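Local coordinates for protein monosaccharide-transporting ATPase (Actinobacillus succinogenes, PDB 5DTE) that binds D-allose and probably delivers it to an ABC sugar transporter as the periplasmic solute-binding component, at residues 196-201 with 225-230; 160-165 with 220-225; 38-43 with 248-253. One frame throughout, in Å; residues are numbered along the deposited sequence.

In the fold
All three contacts gather at the cleft between the two lobes of this sugar-binding protein, and each touches the bound beta-D-allopyranose. Interactions 1 and 2 lie within the lobe built on strands 188-195, 157-163, 219-222 and 245-247, with centres about 8 Å apart; they share Asp225, and Ala196 N lies 2.8 Å from Glu163 O, a probable hydrogen bond. Interaction 3 spans the cleft, setting 38-43 of the other lobe against 248-253 of this one, its centre about 11 Å from that of interaction 1 and about 14 Å from that of interaction 2. Asp225 also ties it in: Asp225 OD2 is 2.7 Å from Ile252 N. Trp198, Asn224 and Asp250 thus meet the sugar from one lobe, Asn38, Tyr40 and Phe41 from the other.

Interaction 1: 196-201 with 225-230; sequences ANWETE and DNMAIG. With ALL (beta-D-allopyranose), chain E.
Met227, in the first turn of helix 225-237, packs against Trp198 in a Met-aromatic contact, pushing its side chain under the type I' beta turn that runs from Ala196 to Glu199. Start at CB: chi1 of -57° sets CG beside the backbone N, and CG comes to lie 3.6 Å from Trp198 CA. Next along the chain is SD, which meets the turn in two ways. It rests on Ala196 CB at 3.4 Å, and it takes a weak, bent hydrogen bond from Trp198 N at 3.2 Å. A bend at chi3 (-71°) then turns the methyl toward the indole, where CE approaches Trp198 CD1 to 3.7 Å. Sulfur and ring meet obliquely, neither squarely over the face nor at the edge.

The sugar lies on the indole itself. C6 of beta-D-allopyranose sits 3.3 Å above the ring plane, displaced toward the rim, so one face of the indole forms a flat wall for the exocyclic carbon, while Met227 CE approaches the same ring at CD1. Ile165 and Val168 also touch the Trp198 side chain.

Past the turn, Glu199 is the N-cap of helix 200-213, and Thr200 joins that helix to its neighbour. The side chains of Thr200 and Asn226 cross at roughly a right angle. Thr200 OG1 donates to Asn226 O at 3.1 Å, arriving from above the carbonyl plane, 47° out of it. That carbonyl therefore has two donors, because Gly230 N also reaches Asn226 O, in the regular helical bond, at 3.1 Å.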
loop_
_atom_site.group_PDB
_atom_site.type_symbol
_atom_site.label_atom_id
_atom_site.label_comp_id
_atom_site.label_asym_id
_atom_site.label_seq_id
_atom_site.Cartn_x
_atom_site.Cartn_y
_atom_site.Cartn_z
ATOM N N ALA A 196 -4.837 -0.762 -13.360
ATOM C CA ALA A 196 -5.825 -1.776 -13.056
ATOM C C ALA A 196 -6.528 -1.481 -11.733
ATOM O O ALA A 196 -7.289 -2.312 -11.240
ATOM C CB ALA A 196 -5.193 -3.136 -13.031
ATOM N N ASN A 197 -6.267 -0.298 -11.177
ATOM C CA ASN A 197 -7.006 0.244 -10.017
ATOM C C ASN A 197 -6.970 -0.568 -8.725
ATOM O O ASN A 197 -7.865 -0.407 -7.887
ATOM C CB ASN A 197 -8.480 0.469 -10.386
ATOM C CG ASN A 197 -8.669 1.601 -11.376
ATOM O OD1 ASN A 197 -8.587 2.773 -11.007
ATOM N ND2 ASN A 197 -8.917 1.258 -12.644
ATOM N N TRP A 198 -5.951 -1.428 -8.584
ATOM C CA TRP A 198 -5.700 -2.250 -7.387
ATOM C C TRP A 198 -6.589 -3.491 -7.269
ATOM O O TRP A 198 -6.485 -4.229 -6.284
ATOM C CB TRP A 198 -5.852 -1.422 -6.103
ATOM C CG TRP A 198 -4.782 -0.387 -5.879
ATOM C CD1 TRP A 198 -3.430 -0.492 -6.138
ATOM C CD2 TRP A 198 -4.987 0.917 -5.364
ATOM N NE1 TRP A 198 -2.789 0.672 -5.788
ATOM C CE2 TRP A 198 -3.724 1.555 -5.321
ATOM C CE3 TRP A 198 -6.115 1.610 -4.931
ATOM C CZ2 TRP A 198 -3.573 2.849 -4.861
ATOM C CZ3 TRP A 198 -5.963 2.889 -4.471
ATOM C CH2 TRP A 198 -4.703 3.500 -4.440
ATOM N N GLU A 199 -7.449 -3.715 -8.266
ATOM C CA GLU A 199 -8.394 -4.840 -8.276
ATOM C C GLU A 199 -7.834 -6.045 -9.008
ATOM O O GLU A 199 -7.300 -5.899 -10.087
ATOM C CB GLU A 199 -9.722 -4.435 -8.940
ATOM C CG GLU A 199 -10.806 -3.896 -8.005
ATOM C CD GLU A 199 -12.102 -3.556 -8.744
ATOM O OE1 GLU A 199 -12.666 -4.446 -9.429
ATOM O OE2 GLU A 199 -12.550 -2.388 -8.651
ATOM N N THR A 200 -7.985 -7.237 -8.439
ATOM C CA THR A 200 -7.623 -8.463 -9.153
ATOM C C THR A 200 -8.363 -8.568 -10.497
ATOM O O THR A 200 -7.720 -8.603 -11.548
ATOM C CB THR A 200 -7.905 -9.736 -8.311
ATOM O OG1 THR A 200 -6.973 -9.812 -7.229
ATOM C CG2 THR A 200 -7.730 -10.959 -9.138
ATOM N N GLU A 201 -9.693 -8.583 -10.470
ATOM C CA GLU A 201 -10.482 -8.857 -11.679
ATOM C C GLU A 201 -10.139 -7.922 -12.852
ATOM O O GLU A 201 -10.039 -8.379 -13.985
ATOM C CB GLU A 201 -11.986 -8.788 -11.371
ATOM C CG GLU A 201 -12.886 -9.612 -12.316
ATOM C CD GLU A 201 -12.768 -11.127 -12.112
ATOM O OE1 GLU A 201 -13.144 -11.897 -13.037
ATOM O OE2 GLU A 201 -12.310 -11.545 -11.023
ATOM N N ASP A 225 -0.275 -6.262 -4.686
ATOM C CA ASP A 225 -0.408 -7.686 -4.631
ATOM C C ASP A 225 -1.652 -8.239 -5.320
ATOM O O ASP A 225 -1.598 -9.327 -5.897
ATOM C CB ASP A 225 -0.393 -8.133 -3.185
ATOM C CG ASP A 225 0.899 -8.799 -2.831
ATOM O OD1 ASP A 225 1.718 -8.974 -3.761
ATOM O OD2 ASP A 225 1.089 -9.167 -1.656
ATOM N N ASN A 226 -2.786 -7.548 -5.226
ATOM C CA ASN A 226 -3.978 -7.998 -5.944
ATOM C C ASN A 226 -3.791 -7.992 -7.464
ATOM O O ASN A 226 -4.096 -8.989 -8.117
ATOM C CB ASN A 226 -5.198 -7.150 -5.567
ATOM C CG ASN A 226 -5.760 -7.521 -4.224
ATOM O OD1 ASN A 226 -5.619 -8.660 -3.789
ATOM N ND2 ASN A 226 -6.393 -6.564 -3.549
ATOM N N MET A 227 -3.295 -6.891 -8.031
ATOM C CA MET A 227 -3.129 -6.828 -9.488
ATOM C C MET A 227 -2.078 -7.851 -9.999
ATOM O O MET A 227 -2.164 -8.328 -11.141
ATOM C CB MET A 227 -2.762 -5.405 -9.926
ATOM C CG MET A 227 -3.780 -4.364 -9.503
ATOM S SD MET A 227 -3.467 -2.685 -10.079
ATOM C CE MET A 227 -2.063 -2.213 -9.088
ATOM N N ALA A 228 -1.106 -8.193 -9.152
ATOM C CA ALA A 228 -0.114 -9.220 -9.478
ATOM C C ALA A 228 -0.767 -10.586 -9.662
ATOM O O ALA A 228 -0.414 -11.348 -10.561
ATOM C CB ALA A 228 0.951 -9.293 -8.391
ATOM N N ILE A 229 -1.720 -10.884 -8.790
ATOM C CA ILE A 229 -2.466 -12.134 -8.824
ATOM C C ILE A 229 -3.335 -12.209 -10.058
ATOM O O ILE A 229 -3.447 -13.256 -10.696
ATOM C CB ILE A 229 -3.345 -12.281 -7.570
ATOM C CG1 ILE A 229 -2.454 -12.399 -6.323
ATOM C CG2 ILE A 229 -4.334 -13.448 -7.720
ATOM C CD1 ILE A 229 -1.923 -13.782 -6.085
ATOM N N GLY A 230 -3.958 -11.082 -10.386
ATOM C CA GLY A 230 -4.788 -10.999 -11.569
ATOM C C GLY A 230 -3.944 -11.136 -12.817
ATOM O O GLY A 230 -4.409 -11.634 -13.839
HETATM C C1 ALL E . -2.210 1.158 -0.879
HETATM C C2 ALL E . -1.617 0.229 0.162
HETATM C C3 ALL E . -1.736 -1.200 -0.219
HETATM C C4 ALL E . -3.107 -1.553 -0.706
HETATM C C5 ALL E . -3.448 -0.633 -1.866
HETATM C C6 ALL E . -4.708 -1.001 -2.579
HETATM O O1 ALL E . -2.303 2.445 -0.408
HETATM O O2 ALL E . -0.213 0.546 0.282
HETATM O O3 ALL E . -0.796 -1.473 -1.305
HETATM O O4 ALL E . -3.144 -2.926 -1.124
HETATM O O5 ALL E . -3.566 0.713 -1.320
HETATM O O6 ALL E . -5.815 -0.681 -1.763
#

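Interaction 2: 160-165 with 220-225; sequences AILEGI and IFAAND. With ALL (beta-D-allopyranose), chain E.
Strands 157-163 and 219-222 pair in parallel at the middle of the four-stranded sheet of one lobe, a buried pairing of the Rossmann-like kind found in type I periplasmic sugar-binding proteins. The short strand segments run 17° apart, their axes 4.7 Å from each other. Three backbone bonds hold them in register: Phe221 N donates to Ala160 O at 3.1 Å, Leu162 N to Phe221 O at 2.7 Å, and Ala223 N to Leu162 O at 3.0 Å.

Side chains sort onto the two faces of the sheet. On one, Ile161 and Phe221 lie side by side pointing the same way; Ile161 CG1 meets Phe221 CD2 at 3.9 Å, approaching the ring obliquely. Phe221 gets its ring there by holding CG anti to its own N (chi1 176°). On the other face, Leu162 leans over its partner strand, its CD1 touching Ile220 CG2 at 3.9 Å and Ala222 CB at 4.2 Å.

Beyond the last bond, the strand end opens toward the pocket. Asn224 caps helix 225-237, its OD1 accepting from Met227 N, while its ND2 lies 3.4 Å from C6 of the sugar.

In the wider fold the pair is sandwiched: helix 169-182 packs on the Ile161 and Phe221 face, and helices 200-213 and 225-237 pack on that of Leu162, Ile220 and Ala222.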
loop_
_atom_site.group_PDB
_atom_site.type_symbol
_atom_site.label_atom_id
_atom_site.label_comp_id
_atom_site.label_asym_id
_atom_site.label_seq_id
_atom_site.Cartn_x
_atom_site.Cartn_y
_atom_site.Cartn_z
ATOM N N ALA A 160 5.869 -4.556 -18.677
ATOM C CA ALA A 160 4.607 -3.819 -18.620
ATOM C C ALA A 160 4.203 -3.529 -17.181
ATOM O O ALA A 160 4.160 -4.437 -16.363
ATOM C CB ALA A 160 3.526 -4.584 -19.314
ATOM N N ILE A 161 3.891 -2.267 -16.886
ATOM C CA ILE A 161 3.505 -1.845 -15.540
ATOM C C ILE A 161 1.988 -1.789 -15.299
ATOM O O ILE A 161 1.262 -1.111 -16.031
ATOM C CB ILE A 161 4.089 -0.454 -15.230
ATOM C CG1 ILE A 161 5.588 -0.569 -14.965
ATOM C CG2 ILE A 161 3.382 0.194 -14.039
ATOM C CD1 ILE A 161 6.228 0.741 -14.582
ATOM N N LEU A 162 1.507 -2.489 -14.273
ATOM C CA LEU A 162 0.107 -2.320 -13.849
ATOM C C LEU A 162 0.039 -1.365 -12.643
ATOM O O LEU A 162 0.719 -1.569 -11.636
ATOM C CB LEU A 162 -0.558 -3.666 -13.497
ATOM C CG LEU A 162 -0.840 -4.734 -14.565
ATOM C CD1 LEU A 162 -0.964 -6.098 -13.914
ATOM C CD2 LEU A 162 -2.085 -4.452 -15.426
ATOM N N GLU A 163 -0.791 -0.330 -12.747
ATOM C CA GLU A 163 -0.824 0.724 -11.735
ATOM C C GLU A 163 -2.125 0.739 -10.945
ATOM O O GLU A 163 -3.106 0.085 -11.310
ATOM C CB GLU A 163 -0.626 2.083 -12.391
ATOM C CG GLU A 163 0.202 2.010 -13.646
ATOM C CD GLU A 163 0.009 3.217 -14.520
ATOM O OE1 GLU A 163 -0.490 4.245 -14.012
ATOM O OE2 GLU A 163 0.322 3.119 -15.727
ATOM N N GLY A 164 -2.124 1.501 -9.861
ATOM C CA GLY A 164 -3.285 1.576 -9.002
ATOM C C GLY A 164 -4.243 2.649 -9.473
ATOM O O GLY A 164 -4.094 3.161 -10.588
ATOM N N ILE A 165 -5.232 2.965 -8.637
ATOM C CA ILE A 165 -6.126 4.089 -8.895
ATOM C C ILE A 165 -5.295 5.331 -9.166
ATOM O O ILE A 165 -4.557 5.779 -8.285
ATOM C CB ILE A 165 -7.085 4.375 -7.705
ATOM C CG1 ILE A 165 -8.000 3.183 -7.448
ATOM C CG2 ILE A 165 -7.921 5.575 -7.993
ATOM C CD1 ILE A 165 -8.926 3.394 -6.290
ATOM N N ILE A 220 6.128 -8.574 -15.735
ATOM C CA ILE A 220 5.047 -7.675 -15.323
ATOM C C ILE A 220 5.199 -7.101 -13.917
ATOM O O ILE A 220 5.150 -7.815 -12.911
ATOM C CB ILE A 220 3.675 -8.358 -15.382
ATOM C CG1 ILE A 220 3.353 -8.804 -16.810
ATOM C CG2 ILE A 220 2.618 -7.400 -14.883
ATOM C CD1 ILE A 220 2.105 -9.589 -16.906
ATOM N N PHE A 221 5.369 -5.789 -13.862
ATOM C CA PHE A 221 5.449 -5.090 -12.612
ATOM C C PHE A 221 4.059 -4.640 -12.251
ATOM O O PHE A 221 3.445 -3.886 -13.009
ATOM C CB PHE A 221 6.391 -3.907 -12.728
ATOM C CG PHE A 221 6.461 -3.063 -11.494
ATOM C CD1 PHE A 221 7.388 -3.334 -10.512
ATOM C CD2 PHE A 221 5.607 -1.993 -11.318
ATOM C CE1 PHE A 221 7.460 -2.552 -9.376
ATOM C CE2 PHE A 221 5.671 -1.216 -10.181
ATOM C CZ PHE A 221 6.598 -1.491 -9.214
ATOM N N ALA A 222 3.564 -5.112 -11.105
ATOM C CA ALA A 222 2.267 -4.691 -10.570
ATOM C C ALA A 222 2.395 -3.957 -9.212
ATOM O O ALA A 222 3.001 -4.472 -8.263
ATOM C CB ALA A 222 1.354 -5.888 -10.435
ATOM N N ALA A 223 1.797 -2.772 -9.121
ATOM C CA ALA A 223 1.944 -1.892 -7.952
ATOM C C ALA A 223 1.164 -2.296 -6.666
ATOM O O ALA A 223 1.343 -1.619 -5.632
ATOM C CB ALA A 223 1.566 -0.446 -8.356
ATOM N N ASN A 224 0.268 -3.293 -6.752
ATOM C CA ASN A 224 -0.064 -4.109 -5.604
ATOM C C ASN A 224 -0.249 -5.571 -5.819
ATOM O O ASN A 224 -0.375 -6.036 -6.932
ATOM C CB ASN A 224 -1.253 -3.516 -4.812
ATOM C CG ASN A 224 -2.620 -3.926 -5.318
ATOM O OD1 ASN A 224 -2.875 -5.031 -5.767
ATOM N ND2 ASN A 224 -3.550 -3.094 -4.981
ATOM N N ASP A 225 -0.275 -6.262 -4.686
ATOM C CA ASP A 225 -0.408 -7.686 -4.631
ATOM C C ASP A 225 -1.652 -8.239 -5.320
ATOM O O ASP A 225 -1.598 -9.327 -5.897
ATOM C CB ASP A 225 -0.393 -8.133 -3.185
ATOM C CG ASP A 225 0.899 -8.799 -2.831
ATOM O OD1 ASP A 225 1.718 -8.974 -3.761
ATOM O OD2 ASP A 225 1.089 -9.167 -1.656
HETATM C C1 ALL E . -2.210 1.158 -0.879
HETATM C C2 ALL E . -1.617 0.229 0.162
HETATM C C3 ALL E . -1.736 -1.200 -0.219
HETATM C C4 ALL E . -3.107 -1.553 -0.706
HETATM C C5 ALL E . -3.448 -0.633 -1.866
HETATM C C6 ALL E . -4.708 -1.001 -2.579
HETATM O O1 ALL E . -2.303 2.445 -0.408
HETATM O O2 ALL E . -0.213 0.546 0.282
HETATM O O3 ALL E . -0.796 -1.473 -1.305
HETATM O O4 ALL E . -3.144 -2.926 -1.124
HETATM O O5 ALL E . -3.566 0.713 -1.320
HETATM O O6 ALL E . -5.815 -0.681 -1.763
#

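Interaction 3: 38-43 with 248-253; sequences NEYFIS and GYDGIP. With ALL (beta-D-allopyranose), chain E.
Asp250 OD1 takes a hydrogen bond from O3 of the bound beta-D-allopyranose at 2.6 Å, while Tyr40 of the facing lobe stacks against the same carboxylate. Asp250 OD2 accepts from O4 of the sugar as well, though the modelled separation is implausibly short and its exact length is doubtful. Tyr40 holds CG anti to its backbone N (chi1 176°), which places the ring against the carboxylate, whose CG sits 3.5 Å above the ring plane, toward the rim; the two planes are 28° apart. Asp250 CB also rests on Tyr40 CD1 at 3.5 Å. The sugar comes obliquely at the tyrosine, its C3 3.7 Å from Tyr40 CD2.

Carbon contacts continue alongside. Ile252 CG2 packs on Tyr40 CB at 3.9 Å, and Glu39, its chain bent at chi2, lays its methylene CG on Ile252 CB at 3.7 Å. Asn38 caps the helix, with OD1 accepting a weak bond from Tyr40 N.

The arrangement is consistent with the closed, liganded form of a two-lobed binding protein: helix 39-54 of one lobe presents its N-terminal end to the loop between strand 245-247 and helix 253-261 of the other, with helix 272-287 against Tyr40 and helix 169-182 bringing Arg174 to Asp250.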
loop_
_atom_site.group_PDB
_atom_site.type_symbol
_atom_site.label_atom_id
_atom_site.label_comp_id
_atom_site.label_asym_id
_atom_site.label_seq_id
_atom_site.Cartn_x
_atom_site.Cartn_y
_atom_site.Cartn_z
ATOM N N ASN A 38 -9.862 -5.286 0.263
ATOM C CA ASN A 38 -8.508 -5.779 0.027
ATOM C C ASN A 38 -8.090 -6.771 1.112
ATOM O O ASN A 38 -8.476 -6.631 2.266
ATOM C CB ASN A 38 -7.515 -4.610 -0.033
ATOM C CG ASN A 38 -6.210 -4.978 -0.736
ATOM O OD1 ASN A 38 -5.907 -6.157 -0.958
ATOM N ND2 ASN A 38 -5.436 -3.962 -1.103
ATOM N N GLU A 39 -7.309 -7.779 0.747
ATOM C CA GLU A 39 -6.820 -8.723 1.739
ATOM C C GLU A 39 -5.768 -8.053 2.623
ATOM O O GLU A 39 -5.697 -8.304 3.825
ATOM C CB GLU A 39 -6.253 -9.971 1.055
ATOM C CG GLU A 39 -5.315 -10.821 1.912
ATOM C CD GLU A 39 -5.984 -11.423 3.130
ATOM O OE1 GLU A 39 -7.162 -11.827 3.026
ATOM O OE2 GLU A 39 -5.318 -11.503 4.189
ATOM N N TYR A 40 -4.968 -7.187 2.017
ATOM C CA TYR A 40 -3.950 -6.433 2.730
ATOM C C TYR A 40 -4.503 -5.680 3.967
ATOM O O TYR A 40 -3.905 -5.716 5.050
ATOM C CB TYR A 40 -3.263 -5.456 1.760
ATOM C CG TYR A 40 -2.255 -4.558 2.422
ATOM C CD1 TYR A 40 -1.004 -5.035 2.772
ATOM C CD2 TYR A 40 -2.561 -3.237 2.718
ATOM C CE1 TYR A 40 -0.081 -4.218 3.393
ATOM C CE2 TYR A 40 -1.646 -2.414 3.341
ATOM C CZ TYR A 40 -0.412 -2.913 3.680
ATOM O OH TYR A 40 0.500 -2.102 4.296
ATOM N N PHE A 41 -5.646 -5.020 3.825
ATOM C CA PHE A 41 -6.202 -4.268 4.949
ATOM C C PHE A 41 -6.889 -5.180 5.964
ATOM O O PHE A 41 -6.867 -4.911 7.167
ATOM C CB PHE A 41 -7.150 -3.183 4.444
ATOM C CG PHE A 41 -6.438 -1.986 3.905
ATOM C CD1 PHE A 41 -5.679 -1.184 4.746
ATOM C CD2 PHE A 41 -6.498 -1.665 2.555
ATOM C CE1 PHE A 41 -4.995 -0.069 4.258
ATOM C CE2 PHE A 41 -5.818 -0.549 2.053
ATOM C CZ PHE A 41 -5.068 0.251 2.911
ATOM N N ILE A 42 -7.485 -6.258 5.473
ATOM C CA ILE A 42 -7.971 -7.344 6.318
ATOM C C ILE A 42 -6.855 -7.821 7.249
ATOM O O ILE A 42 -7.076 -8.131 8.418
ATOM C CB ILE A 42 -8.485 -8.516 5.452
ATOM C CG1 ILE A 42 -9.935 -8.272 5.045
ATOM C CG2 ILE A 42 -8.362 -9.847 6.185
ATOM C CD1 ILE A 42 -10.912 -8.302 6.232
ATOM N N SER A 43 -5.644 -7.843 6.710
ATOM C CA SER A 43 -4.450 -8.292 7.422
ATOM C C SER A 43 -4.009 -7.276 8.454
ATOM O O SER A 43 -3.539 -7.618 9.541
ATOM C CB SER A 43 -3.320 -8.552 6.421
ATOM O OG SER A 43 -2.075 -8.533 7.068
ATOM N N GLY A 248 4.757 -8.257 -7.404
ATOM C CA GLY A 248 3.658 -7.589 -6.733
ATOM C C GLY A 248 4.112 -6.772 -5.546
ATOM O O GLY A 248 5.306 -6.567 -5.340
ATOM N N TYR A 249 3.152 -6.321 -4.744
ATOM C CA TYR A 249 3.447 -5.384 -3.658
ATOM C C TYR A 249 2.383 -5.430 -2.577
ATOM O O TYR A 249 1.235 -5.132 -2.878
ATOM C CB TYR A 249 3.552 -3.963 -4.200
ATOM C CG TYR A 249 4.252 -2.994 -3.287
ATOM C CD1 TYR A 249 5.542 -2.545 -3.582
ATOM C CD2 TYR A 249 3.637 -2.519 -2.134
ATOM C CE1 TYR A 249 6.204 -1.652 -2.752
ATOM C CE2 TYR A 249 4.297 -1.617 -1.287
ATOM C CZ TYR A 249 5.577 -1.186 -1.610
ATOM O OH TYR A 249 6.234 -0.299 -0.790
ATOM N N ASP A 250 2.795 -5.830 -1.363
ATOM C CA ASP A 250 2.043 -5.787 -0.088
ATOM C C ASP A 250 2.448 -6.973 0.801
ATOM O O ASP A 250 2.558 -6.850 2.030
ATOM C CB ASP A 250 0.513 -5.807 -0.265
ATOM C CG ASP A 250 -0.058 -4.447 -0.629
ATOM O OD1 ASP A 250 0.706 -3.465 -0.649
ATOM O OD2 ASP A 250 -1.267 -4.367 -0.917
ATOM N N GLY A 251 2.635 -8.128 0.171
ATOM C CA GLY A 251 2.986 -9.342 0.885
ATOM C C GLY A 251 1.835 -10.145 1.475
ATOM O O GLY A 251 2.021 -10.827 2.488
ATOM N N ILE A 252 0.658 -10.086 0.855
ATOM C CA ILE A 252 -0.504 -10.827 1.367
ATOM C C ILE A 252 -0.190 -12.328 1.295
ATOM O O ILE A 252 0.681 -12.741 0.523
ATOM C CB ILE A 252 -1.842 -10.484 0.588
ATOM C CG1 ILE A 252 -1.794 -10.892 -0.885
ATOM C CG2 ILE A 252 -2.170 -8.997 0.660
ATOM C CD1 ILE A 252 -2.987 -10.397 -1.662
ATOM N N PRO A 253 -0.845 -13.137 2.137
ATOM C CA PRO A 253 -0.647 -14.589 2.163
ATOM C C PRO A 253 -0.639 -15.258 0.788
ATOM O O PRO A 253 0.316 -15.962 0.466
ATOM C CB PRO A 253 -1.837 -15.095 2.992
ATOM C CG PRO A 253 -2.514 -13.866 3.560
ATOM C CD PRO A 253 -1.630 -12.693 3.295
HETATM C C1 ALL E . -2.210 1.158 -0.879
HETATM C C2 ALL E . -1.617 0.229 0.162
HETATM C C3 ALL E . -1.736 -1.200 -0.219
HETATM C C4 ALL E . -3.107 -1.553 -0.706
HETATM C C5 ALL E . -3.448 -0.633 -1.866
HETATM C C6 ALL E . -4.708 -1.001 -2.579
HETATM O O1 ALL E . -2.303 2.445 -0.408
HETATM O O2 ALL E . -0.213 0.546 0.282
HETATM O O3 ALL E . -0.796 -1.473 -1.305
HETATM O O4 ALL E . -3.144 -2.926 -1.124
HETATM O O5 ALL E . -3.566 0.713 -1.320
HETATM O O6 ALL E . -5.815 -0.681 -1.763
#